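Local coordinates for protein nucleoside permease NupG (Escherichia coli K-12, PDB 7DLA) that transports purine and pyrimidine nucleosides across the inner membrane, driven by the proton motive force, at residues S11-C16 against A170-F175; V61-L66 against K186-Q191; A296-G301 against V312-V317. The protein carries 1 engineered substitution. All coordinates share one frame; numbering follows the deposited sequence.

In the fold
Nucleoside permease NupG is a proton symporter of the major facilitator superfamily, with twelve membrane-spanning helices. Interaction 1 joins the first and sixth spans inside the membrane. Interaction 2 lies on the cytoplasmic side, where the end of helix 37-64 meets the chain that leads on from helix 160-177. Interaction 3 joins the ninth and tenth spans close to their periplasmic turn. Between centres, interactions 1 and 2 are about 25 Å apart, and their segments alternate along the chain. Interaction 3 comes later in sequence. Its centre lies about 33 Å from that of interaction 1 and about 46 Å from that of interaction 2, on the other side of the chain's centre from interaction 2. None touches another.

Interaction 1: S11-C16 against A170-F175; sequences SFLQFC and AILVLF
Leu-13 and Leu-172 meet where helix 3-19 and helix 160-177 pass each other nearly antiparallel, the axes of the two short segments 9.4 Å apart at closest approach and their directions 149° apart. These are the first and sixth membrane spans of the major facilitator fold. The two leucine side chains slide past one another in opposite directions. CD1 of Leu-13 reaches over to the backbone of the other helix and lies 3.6 Å from CA of Leu-172. CD1 of Leu-172 comes back the other way and rests 3.3 Å from CB of Leu-13. The CG of Leu-172 stands opposite its own N (chi1 -169°), which turns the isobutyl fork onto helix 3-19. Its second branch, CD2, sits 3.8 Å from CA of Gln-14. One branch thus lies on the Leu-13 side chain, the other on the Gln-14 backbone. Ile-171 adds a flank from the surface side, with CG2 3.9 Å from CD1 of Leu-13. CB of Phe-175 stands a little farther off, 4.4 Å from the same Leu-13 CD1.

The amide of Gln-14 looks elsewhere. Its OE1 is hydrogen-bonded to His-76 and Tyr-72 on helix 68-86, and its NE2 to Thr-109 on helix 92-122. Leu-172 also touches Tyr-72 and His-76, so its side chain lies beside two of these polar residues. No hydrogen bond crosses between the two segments. Between them the cohesion is apolar, which probably sets no strict direction.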
# COMPACT_ATOMS: atom_id res chain seq x y z
N SER A 11 9.14 13.86 2.85
CA SER A 11 8.99 12.51 2.29
C SER A 11 9.31 11.47 3.35
O SER A 11 8.48 10.58 3.64
CB SER A 11 9.90 12.36 1.07
OG SER A 11 9.37 11.45 0.12
N PHE A 12 10.50 11.57 3.95
CA PHE A 12 10.91 10.68 5.02
C PHE A 12 9.80 10.50 6.03
O PHE A 12 9.35 9.37 6.27
CB PHE A 12 12.13 11.22 5.76
CG PHE A 12 12.74 10.22 6.69
CD1 PHE A 12 13.62 9.26 6.23
CD2 PHE A 12 12.47 10.27 8.04
CE1 PHE A 12 14.18 8.34 7.08
CE2 PHE A 12 13.01 9.32 8.90
CZ PHE A 12 13.88 8.36 8.41
N LEU A 13 9.35 11.60 6.64
CA LEU A 13 8.39 11.54 7.74
C LEU A 13 7.06 10.97 7.28
O LEU A 13 6.47 10.10 7.96
CB LEU A 13 8.18 12.94 8.34
CG LEU A 13 9.34 13.50 9.11
CD1 LEU A 13 8.91 14.78 9.74
CD2 LEU A 13 9.69 12.49 10.16
N GLN A 14 6.55 11.48 6.15
CA GLN A 14 5.29 11.06 5.55
C GLN A 14 5.21 9.55 5.53
O GLN A 14 4.16 8.96 5.79
CB GLN A 14 5.17 11.59 4.12
CG GLN A 14 4.08 10.91 3.34
CD GLN A 14 2.70 11.46 3.66
OE1 GLN A 14 2.57 12.62 4.05
NE2 GLN A 14 1.69 10.63 3.55
N PHE A 15 6.33 8.92 5.22
CA PHE A 15 6.28 7.47 5.12
C PHE A 15 6.82 6.75 6.34
O PHE A 15 6.41 5.61 6.60
CB PHE A 15 7.03 7.04 3.88
CG PHE A 15 6.33 7.40 2.65
CD1 PHE A 15 5.08 6.86 2.39
CD2 PHE A 15 6.85 8.34 1.79
CE1 PHE A 15 4.40 7.21 1.25
CE2 PHE A 15 6.18 8.69 0.64
CZ PHE A 15 4.95 8.13 0.37
N CYS A 16 7.72 7.36 7.09
CA CYS A 16 8.19 6.76 8.33
C CYS A 16 7.01 6.49 9.24
O CYS A 16 6.86 5.38 9.75
CB CYS A 16 9.19 7.69 9.00
SG CYS A 16 10.26 6.81 10.08
N ALA A 170 3.29 13.79 14.59
CA ALA A 170 3.34 15.10 15.23
C ALA A 170 4.59 15.87 14.83
O ALA A 170 4.51 17.07 14.52
CB ALA A 170 3.29 14.93 16.74
N ILE A 171 5.74 15.21 14.88
CA ILE A 171 6.96 15.78 14.33
C ILE A 171 6.71 16.30 12.93
O ILE A 171 7.08 17.43 12.60
CB ILE A 171 8.06 14.70 14.35
CG1 ILE A 171 8.32 14.27 15.81
CG2 ILE A 171 9.31 15.17 13.55
CD1 ILE A 171 9.67 13.68 16.11
N LEU A 172 6.06 15.48 12.11
CA LEU A 172 5.62 15.86 10.78
C LEU A 172 4.80 17.14 10.80
O LEU A 172 5.18 18.11 10.16
CB LEU A 172 4.84 14.72 10.12
CG LEU A 172 4.56 14.90 8.65
CD1 LEU A 172 5.83 15.26 7.97
CD2 LEU A 172 4.02 13.61 8.06
N VAL A 173 3.67 17.13 11.51
CA VAL A 173 2.79 18.30 11.54
C VAL A 173 3.59 19.55 11.83
O VAL A 173 3.45 20.56 11.13
CB VAL A 173 1.64 18.15 12.55
CG1 VAL A 173 0.56 19.15 12.19
CG2 VAL A 173 1.02 16.76 12.47
N LEU A 174 4.45 19.49 12.85
CA LEU A 174 5.30 20.63 13.13
C LEU A 174 6.14 21.00 11.91
O LEU A 174 6.26 22.19 11.57
CB LEU A 174 6.20 20.34 14.33
CG LEU A 174 5.51 20.27 15.68
CD1 LEU A 174 6.51 19.93 16.77
CD2 LEU A 174 4.82 21.61 15.92
N PHE A 175 6.72 20.01 11.23
CA PHE A 175 7.54 20.33 10.07
C PHE A 175 6.74 20.93 8.94
O PHE A 175 7.27 21.73 8.18
CB PHE A 175 8.31 19.11 9.60
CG PHE A 175 9.70 19.44 9.15
CD1 PHE A 175 9.91 20.06 7.93
CD2 PHE A 175 10.79 19.14 9.95
CE1 PHE A 175 11.18 20.38 7.51
CE2 PHE A 175 12.06 19.47 9.54
CZ PHE A 175 12.25 20.08 8.31

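Interaction 2: V61-L66 against K186-Q191; sequences VADKWL and KQQANQ
Asp-63 carries the tight part of this contact, meeting Lys-186, Gln-187 and Gln-188 with both its backbone and its carboxylate. Its OD2 accepts a hydrogen bond from Gln-188 N at 2.8 Å. The bond is bent, with an angle of 136° at the hydrogen. The donor meets OD2 on the syn side and somewhat out of the carboxylate plane. With chi1 at -151°, the Asp-63 carboxylate swings away from its own N and across to the other segment. CB of Gln-188 packs beside the same oxygen, 3.2 Å from Asp-63 OD2. Farther out, the Gln-188 amide is turned 77° from the carboxylate plane, and the two side chains cross at about a right angle. The bond to the backbone is looser: Lys-186 N makes a weak hydrogen bond to Asp-63 O at 3.1 Å.

Asp-63 and Lys-64 probably belong to motif A, the Gly-X-X-X-Asp-Lys/Arg signature of the major facilitator superfamily between the second and third spans. The partner segment belongs to the long cytoplasmic connection between the sixth and seventh spans. Asp-63 thus takes bonds from two main-chain N-H groups of that connection, one through its carboxylate and one, the weak one, through its backbone O. Gln-188 also touches Leu-196 of helix 193-197.

The outer side is slack. Lys-64 brushes the other segment with its CG, 3.8 Å from Gln-188 O. Its chain then bends so that CE lies over one face of the Trp-65 ring, toward its rim. CB and CG of Lys-186 stay near Asp-63 O, and the extended chain beyond is exposed. Gln-187 is also exposed, and in the crystal it touches a neighbouring molecule.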
# COMPACT_ATOMS: atom_id res chain seq x y z
N VAL A 61 -10.74 19.94 -2.18
CA VAL A 61 -10.69 21.11 -1.29
C VAL A 61 -9.34 21.80 -1.40
O VAL A 61 -9.25 23.03 -1.39
CB VAL A 61 -11.03 20.75 0.17
CG1 VAL A 61 -12.30 19.91 0.26
CG2 VAL A 61 -9.87 20.12 0.89
N ALA A 62 -8.26 21.01 -1.52
CA ALA A 62 -6.93 21.59 -1.74
C ALA A 62 -6.94 22.50 -2.95
O ALA A 62 -6.34 23.58 -2.93
CB ALA A 62 -5.90 20.48 -1.92
N ASP A 63 -7.63 22.08 -4.02
CA ASP A 63 -7.68 22.87 -5.25
C ASP A 63 -8.64 24.05 -5.18
O ASP A 63 -8.50 24.98 -5.99
CB ASP A 63 -8.06 22.01 -6.45
CG ASP A 63 -7.46 22.55 -7.74
OD1 ASP A 63 -6.22 22.53 -7.90
OD2 ASP A 63 -8.23 23.07 -8.58
N LYS A 64 -9.62 24.07 -4.27
CA LYS A 64 -10.55 25.19 -4.35
C LYS A 64 -10.70 26.05 -3.09
O LYS A 64 -10.91 27.26 -3.23
CB LYS A 64 -11.96 24.74 -4.81
CG LYS A 64 -12.02 24.22 -6.28
CD LYS A 64 -13.42 23.74 -6.69
CE LYS A 64 -14.46 24.31 -5.72
NZ LYS A 64 -15.85 24.32 -6.24
N TRP A 65 -10.60 25.52 -1.86
CA TRP A 65 -10.90 26.36 -0.69
C TRP A 65 -9.81 26.48 0.38
O TRP A 65 -9.92 27.36 1.25
CB TRP A 65 -12.20 25.91 0.01
CG TRP A 65 -13.42 25.61 -0.85
CD1 TRP A 65 -14.36 26.51 -1.29
CD2 TRP A 65 -13.91 24.31 -1.25
NE1 TRP A 65 -15.35 25.86 -1.98
CE2 TRP A 65 -15.10 24.51 -1.97
CE3 TRP A 65 -13.44 23.00 -1.09
CZ2 TRP A 65 -15.83 23.45 -2.52
CZ3 TRP A 65 -14.16 21.95 -1.65
CH2 TRP A 65 -15.34 22.19 -2.35
N LEU A 66 -8.78 25.65 0.38
CA LEU A 66 -7.88 25.62 1.52
C LEU A 66 -6.51 25.19 1.03
O LEU A 66 -6.39 24.19 0.33
CB LEU A 66 -8.37 24.66 2.59
CG LEU A 66 -8.07 25.00 4.04
CD1 LEU A 66 -8.73 24.05 5.05
CD2 LEU A 66 -6.63 25.09 4.24
N LYS A 186 -6.38 26.19 -7.86
CA LYS A 186 -7.51 26.68 -8.66
C LYS A 186 -7.35 26.30 -10.13
O LYS A 186 -7.83 27.00 -11.03
CB LYS A 186 -7.68 28.19 -8.52
CG LYS A 186 -8.82 28.68 -7.58
CD LYS A 186 -8.78 30.24 -7.48
CE LYS A 186 -9.81 30.80 -6.45
NZ LYS A 186 -9.95 32.32 -6.61
N GLN A 187 -6.66 25.18 -10.38
CA GLN A 187 -6.51 24.67 -11.74
C GLN A 187 -7.82 24.05 -12.22
O GLN A 187 -8.27 24.31 -13.34
CB GLN A 187 -5.38 23.65 -11.78
CG GLN A 187 -4.07 24.21 -12.27
CD GLN A 187 -2.93 23.32 -11.88
OE1 GLN A 187 -3.10 22.42 -11.06
NE2 GLN A 187 -1.74 23.58 -12.44
N GLN A 188 -8.44 23.24 -11.37
CA GLN A 188 -9.80 22.73 -11.55
C GLN A 188 -10.78 23.82 -11.13
O GLN A 188 -10.90 24.13 -9.94
CB GLN A 188 -10.00 21.50 -10.69
CG GLN A 188 -9.21 20.31 -11.08
CD GLN A 188 -9.49 19.23 -10.09
OE1 GLN A 188 -9.86 19.52 -8.95
NE2 GLN A 188 -9.37 17.97 -10.52
N ALA A 189 -11.48 24.39 -12.10
CA ALA A 189 -12.33 25.51 -11.78
C ALA A 189 -13.58 25.42 -12.62
O ALA A 189 -14.70 25.30 -12.10
CB ALA A 189 -11.58 26.83 -12.00
N ASN A 190 -13.38 25.49 -13.92
CA ASN A 190 -14.36 25.17 -14.94
C ASN A 190 -14.63 23.68 -15.06
O ASN A 190 -15.43 23.30 -15.90
CB ASN A 190 -13.87 25.76 -16.26
CG ASN A 190 -14.13 27.29 -16.29
OD1 ASN A 190 -15.30 27.72 -16.60
ND2 ASN A 190 -13.13 28.10 -15.74
N GLN A 191 -14.02 22.86 -14.21
CA GLN A 191 -14.22 21.42 -14.30
C GLN A 191 -15.63 21.07 -13.87
O GLN A 191 -16.12 21.53 -12.83
CB GLN A 191 -13.23 20.67 -13.41
CG GLN A 191 -12.58 19.45 -14.02
CD GLN A 191 -11.35 19.79 -14.84
OE1 GLN A 191 -11.07 20.96 -15.12
NE2 GLN A 191 -10.56 18.77 -15.17

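Interaction 3: A296-G301 against V312-V317; sequences ALFAYG and VLSMIV
Ser-314 OG is hydrogen-bonded to Arg-294 NH1 and at the same time lies against the Phe-298 ring, 3.2 Å from CD1. A chi1 of 178° points the hydroxyl at the ring. The arginine lies on the same helix as Phe-298. The contact joins two spans of the major facilitator fold: the ninth, which is the C-terminal part of helix 253-299, and the tenth, in helix 305-335. A short periplasmic turn connects them into a hairpin.

Met-315 meets the same ring at its edge. Its CB starts out away from segment 296-301, but the chain bends at chi2 and chi3 and brings the methyl back. CE lies near the ring plane, 3.5 Å from CE1 of Phe-298. The sulfur makes a Met-aromatic contact, with SD 5.5 Å from the Phe-298 ring centroid and 82° off the ring normal. Beyond this pair, Trp-384 of helix 380-402 packs edge-to-face with Phe-298, and the ring of Phe-234 meets it too. Replacing Phe-298 by an alanine is likely to open a gap beside Trp-384 and Phe-234 and to leave the Met-315 methyl without its ring edge.

Leu-297 fills the other flank, toward the surface. It and Leu-313 cross obliquely, with CD1 of Leu-297 3.5 Å from CB of Leu-313. The nearest CA atoms across the segments are those of Leu-297 and Ser-314, 5.5 Å apart. Between these two residues, CB of Leu-297 sits 3.6 Å from CB of Ser-314.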
# COMPACT_ATOMS: atom_id res chain seq x y z
N ALA A 296 3.53 -19.22 -3.74
CA ALA A 296 4.08 -20.58 -3.73
C ALA A 296 5.33 -20.67 -2.86
O ALA A 296 5.50 -21.65 -2.12
CB ALA A 296 4.40 -21.02 -5.15
N LEU A 297 6.20 -19.67 -2.93
CA LEU A 297 7.43 -19.69 -2.14
C LEU A 297 7.17 -19.46 -0.64
O LEU A 297 7.90 -20.00 0.21
CB LEU A 297 8.41 -18.67 -2.72
CG LEU A 297 9.11 -19.07 -4.02
CD1 LEU A 297 9.95 -17.95 -4.50
CD2 LEU A 297 10.00 -20.28 -3.83
N PHE A 298 6.16 -18.65 -0.32
CA PHE A 298 5.68 -18.53 1.06
C PHE A 298 5.14 -19.84 1.60
O PHE A 298 5.34 -20.17 2.77
CB PHE A 298 4.60 -17.45 1.11
CG PHE A 298 5.07 -16.14 1.63
CD1 PHE A 298 6.27 -15.61 1.23
CD2 PHE A 298 4.21 -15.36 2.40
CE1 PHE A 298 6.67 -14.38 1.69
CE2 PHE A 298 4.58 -14.12 2.84
CZ PHE A 298 5.82 -13.62 2.49
N ALA A 299 4.42 -20.60 0.75
CA ALA A 299 3.83 -21.87 1.14
C ALA A 299 4.87 -22.91 1.55
O ALA A 299 4.60 -23.73 2.43
CB ALA A 299 2.98 -22.42 0.01
N TYR A 300 6.06 -22.89 0.96
CA TYR A 300 7.11 -23.81 1.37
C TYR A 300 8.23 -23.13 2.13
O TYR A 300 9.25 -23.78 2.40
CB TYR A 300 7.65 -24.54 0.15
CG TYR A 300 6.57 -25.33 -0.50
CD1 TYR A 300 5.60 -24.73 -1.27
CD2 TYR A 300 6.50 -26.70 -0.28
CE1 TYR A 300 4.59 -25.49 -1.86
CE2 TYR A 300 5.50 -27.45 -0.84
CZ TYR A 300 4.55 -26.85 -1.63
OH TYR A 300 3.56 -27.62 -2.18
N GLY A 301 8.03 -21.86 2.48
CA GLY A 301 9.04 -21.08 3.22
C GLY A 301 9.28 -21.65 4.61
O GLY A 301 8.30 -22.06 5.25
N VAL A 312 13.34 -15.78 0.88
CA VAL A 312 14.02 -14.59 0.35
C VAL A 312 13.72 -14.43 -1.14
O VAL A 312 13.50 -13.31 -1.63
CB VAL A 312 15.53 -14.70 0.62
CG1 VAL A 312 16.33 -13.81 -0.34
CG2 VAL A 312 15.82 -14.35 2.06
N LEU A 313 13.75 -15.55 -1.88
CA LEU A 313 13.29 -15.59 -3.26
C LEU A 313 11.92 -14.96 -3.41
O LEU A 313 11.69 -14.15 -4.31
CB LEU A 313 13.28 -17.02 -3.75
CG LEU A 313 14.44 -17.49 -4.62
CD1 LEU A 313 15.79 -17.19 -4.03
CD2 LEU A 313 14.27 -18.98 -4.70
N SER A 314 10.99 -15.35 -2.54
CA SER A 314 9.67 -14.74 -2.58
C SER A 314 9.74 -13.23 -2.42
O SER A 314 9.12 -12.49 -3.18
CB SER A 314 8.77 -15.32 -1.49
OG SER A 314 7.50 -14.68 -1.53
N MET A 315 10.45 -12.76 -1.39
CA MET A 315 10.65 -11.31 -1.27
C MET A 315 11.03 -10.63 -2.57
O MET A 315 10.38 -9.67 -3.00
CB MET A 315 11.70 -11.00 -0.21
CG MET A 315 11.23 -11.11 1.17
SD MET A 315 10.36 -12.55 1.72
CE MET A 315 8.87 -11.73 2.28
N ILE A 316 12.10 -11.13 -3.21
CA ILE A 316 12.55 -10.55 -4.48
C ILE A 316 11.40 -10.54 -5.50
O ILE A 316 11.13 -9.52 -6.15
CB ILE A 316 13.75 -11.34 -5.04
CG1 ILE A 316 14.95 -11.28 -4.08
CG2 ILE A 316 14.10 -10.80 -6.43
CD1 ILE A 316 15.41 -9.92 -3.84
N VAL A 317 10.72 -11.68 -5.64
CA VAL A 317 9.63 -11.78 -6.61
C VAL A 317 8.53 -10.78 -6.31
O VAL A 317 7.83 -10.31 -7.22
CB VAL A 317 9.08 -13.22 -6.68
CG1 VAL A 317 8.30 -13.39 -7.94
CG2 VAL A 317 10.20 -14.19 -6.77